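Local coordinates for ancillary protein 2 (Streptococcus pyogenes, PDB 4C0Z) that sits at the pilus tip and can bind covalently, through reactive thioester bonds, to targets on the host cell surface, so mediating streptococcal adhesion, at residues 120-125 with 161-166. Sequence-based numbering, arbitrary orientation.
Sequences GIDPLN and SQQLQL
Ile121 and Gln163 bring the two backbones closest, with their CA atoms 6.2 Å apart. Residues 120-122 are the loop leading into helix 123-138, and Asp122 takes the N-cap position without a capping bond from its side chain. Residues 161-166 form the first turn and a half of helix 161-174. Gly120 has a positive phi, and its carbonyl oxygen points toward helix 161-174.

Gln163 carries the contact with both ends of its amide. Gln163 NE2 donates to Gly120 O at 2.8 Å, and that oxygen lies close to the amide plane. A weak bond also runs from NE2 to Gln162 OE1. Gln163 OE1 accepts twice. Asp122 N donates to Gln163 OE1 at 3.0 Å in a nearly straight bond (170°), tilted from the carbonyl plane. Asn125 ND2 donates to Gln163 OE1 at 2.9 Å, in that plane and on a lone pair, with the two amides nearly coplanar. Three bonds thus fix the rotation of the buried Gln163 amide. The bend at chi2 (-64°) turns the amide toward the loop 120-122 and Asn125. The Asp122 carboxylate stacks on this amide, with the planes 9° apart and Asp122 CG 3.4 Å from Gln163 OE1.

Beside this polar patch, Ile121 CG1 packs on Leu166 CB at 3.7 Å. Ile121 CD1 lies against the Leu166 backbone carbonyl. Leu166 CD1 touches Gly120 O at 3.6 Å.

Asn125 OD1 is hydrogen-bonded to Tyr38 OH, and Asp160 OD1 accepts a hydrogen bond from Gln163 N. Deeper along helix 161-174, Ile121 continues onto Met167 and Ala170. Within this N-terminal thioester domain of the adhesin, the contact joins the start of helix 161-174 to the N-terminal end of helix 123-138, which also carries Trp135 of the spermidine pocket.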
loop_
_atom_site.group_PDB
_atom_site.type_symbol
_atom_site.label_atom_id
_atom_site.label_comp_id
_atom_site.label_asym_id
_atom_site.label_seq_id
_atom_site.Cartn_x
_atom_site.Cartn_y
_atom_site.Cartn_z
ATOM N N GLY I 120 12.065 -23.011 9.729
ATOM C CA GLY I 120 11.018 -23.099 10.742
ATOM C C GLY I 120 9.806 -22.219 10.496
ATOM O O GLY I 120 8.802 -22.350 11.201
ATOM N N ILE I 121 9.879 -21.318 9.504
ATOM C CA ILE I 121 8.772 -20.411 9.164
ATOM C C ILE I 121 7.846 -21.073 8.131
ATOM O O ILE I 121 8.311 -21.504 7.075
ATOM C CB ILE I 121 9.278 -19.008 8.702
ATOM C CG1 ILE I 121 10.314 -18.427 9.693
ATOM C CG2 ILE I 121 8.100 -18.030 8.504
ATOM C CD1 ILE I 121 11.029 -17.154 9.218
ATOM N N ASP I 122 6.531 -21.131 8.439
ATOM C CA ASP I 122 5.481 -21.680 7.562
ATOM C C ASP I 122 5.481 -20.946 6.212
ATOM O O ASP I 122 5.749 -19.745 6.209
ATOM C CB ASP I 122 4.104 -21.612 8.247
ATOM C CG ASP I 122 4.016 -22.397 9.553
ATOM O OD1 ASP I 122 4.801 -23.358 9.728
ATOM O OD2 ASP I 122 3.147 -22.064 10.390
ATOM N N PRO I 123 5.263 -21.652 5.066
ATOM C CA PRO I 123 5.381 -21.001 3.736
ATOM C C PRO I 123 4.764 -19.607 3.561
ATOM O O PRO I 123 5.463 -18.697 3.104
ATOM C CB PRO I 123 4.739 -22.011 2.795
ATOM C CG PRO I 123 4.957 -23.309 3.441
ATOM C CD PRO I 123 4.959 -23.090 4.922
ATOM N N LEU I 124 3.480 -19.418 3.936
ATOM C CA LEU I 124 2.788 -18.132 3.785
ATOM C C LEU I 124 3.378 -17.048 4.672
ATOM O O LEU I 124 3.447 -15.894 4.252
ATOM C CB LEU I 124 1.273 -18.274 3.975
ATOM C CG LEU I 124 0.546 -19.100 2.908
ATOM C CD1 LEU I 124 -0.831 -19.532 3.401
ATOM C CD2 LEU I 124 0.471 -18.351 1.564
ATOM N N ASN I 125 3.875 -17.430 5.863
ATOM C CA ASN I 125 4.555 -16.514 6.783
ATOM C C ASN I 125 5.930 -16.126 6.220
ATOM O O ASN I 125 6.362 -14.992 6.402
ATOM C CB ASN I 125 4.702 -17.154 8.171
ATOM C CG ASN I 125 3.427 -17.260 8.963
ATOM O OD1 ASN I 125 2.488 -16.494 8.776
ATOM N ND2 ASN I 125 3.382 -18.185 9.910
ATOM N N SER I 161 3.515 -17.325 19.194
ATOM C CA SER I 161 4.780 -16.728 19.634
ATOM C C SER I 161 6.023 -17.275 18.911
ATOM O O SER I 161 6.935 -16.498 18.613
ATOM C CB SER I 161 4.934 -16.859 21.145
ATOM O OG SER I 161 4.922 -18.218 21.553
ATOM N N GLN I 162 6.044 -18.599 18.624
ATOM C CA GLN I 162 7.130 -19.295 17.922
ATOM C C GLN I 162 7.295 -18.743 16.491
ATOM O O GLN I 162 8.398 -18.322 16.135
ATOM C CB GLN I 162 6.890 -20.825 17.947
ATOM C CG GLN I 162 7.890 -21.680 17.144
ATOM C CD GLN I 162 7.335 -22.259 15.847
ATOM O OE1 GLN I 162 6.120 -22.267 15.571
ATOM N NE2 GLN I 162 8.226 -22.786 15.020
ATOM N N GLN I 163 6.193 -18.709 15.698
ATOM C CA GLN I 163 6.200 -18.191 14.330
ATOM C C GLN I 163 6.551 -16.709 14.312
ATOM O O GLN I 163 7.408 -16.302 13.531
ATOM C CB GLN I 163 4.853 -18.439 13.620
ATOM C CG GLN I 163 4.649 -19.869 13.133
ATOM C CD GLN I 163 5.646 -20.271 12.070
ATOM O OE1 GLN I 163 5.637 -19.771 10.935
ATOM N NE2 GLN I 163 6.527 -21.195 12.422
ATOM N N LEU I 164 5.916 -15.915 15.195
ATOM C CA LEU I 164 6.145 -14.473 15.304
ATOM C C LEU I 164 7.613 -14.121 15.589
ATOM O O LEU I 164 8.154 -13.239 14.919
ATOM C CB LEU I 164 5.195 -13.835 16.338
ATOM C CG LEU I 164 5.262 -12.303 16.512
ATOM C CD1 LEU I 164 4.848 -11.552 15.223
ATOM C CD2 LEU I 164 4.412 -11.867 17.679
ATOM N N GLN I 165 8.263 -14.830 16.543
ATOM C CA GLN I 165 9.670 -14.593 16.870
ATOM C C GLN I 165 10.596 -14.934 15.697
ATOM O O GLN I 165 11.499 -14.148 15.407
ATOM C CB GLN I 165 10.074 -15.333 18.168
ATOM C CG GLN I 165 11.464 -15.027 18.738
ATOM C CD GLN I 165 11.909 -13.588 18.637
ATOM O OE1 GLN I 165 11.279 -12.649 19.151
ATOM N NE2 GLN I 165 13.044 -13.399 17.987
ATOM N N LEU I 166 10.351 -16.075 15.007
ATOM C CA LEU I 166 11.137 -16.496 13.840
ATOM C C LEU I 166 11.002 -15.482 12.701
ATOM O O LEU I 166 12.002 -15.144 12.063
ATOM C CB LEU I 166 10.704 -17.889 13.348
ATOM C CG LEU I 166 11.096 -19.109 14.193
ATOM C CD1 LEU I 166 10.439 -20.356 13.651
ATOM C CD2 LEU I 166 12.606 -19.310 14.243
#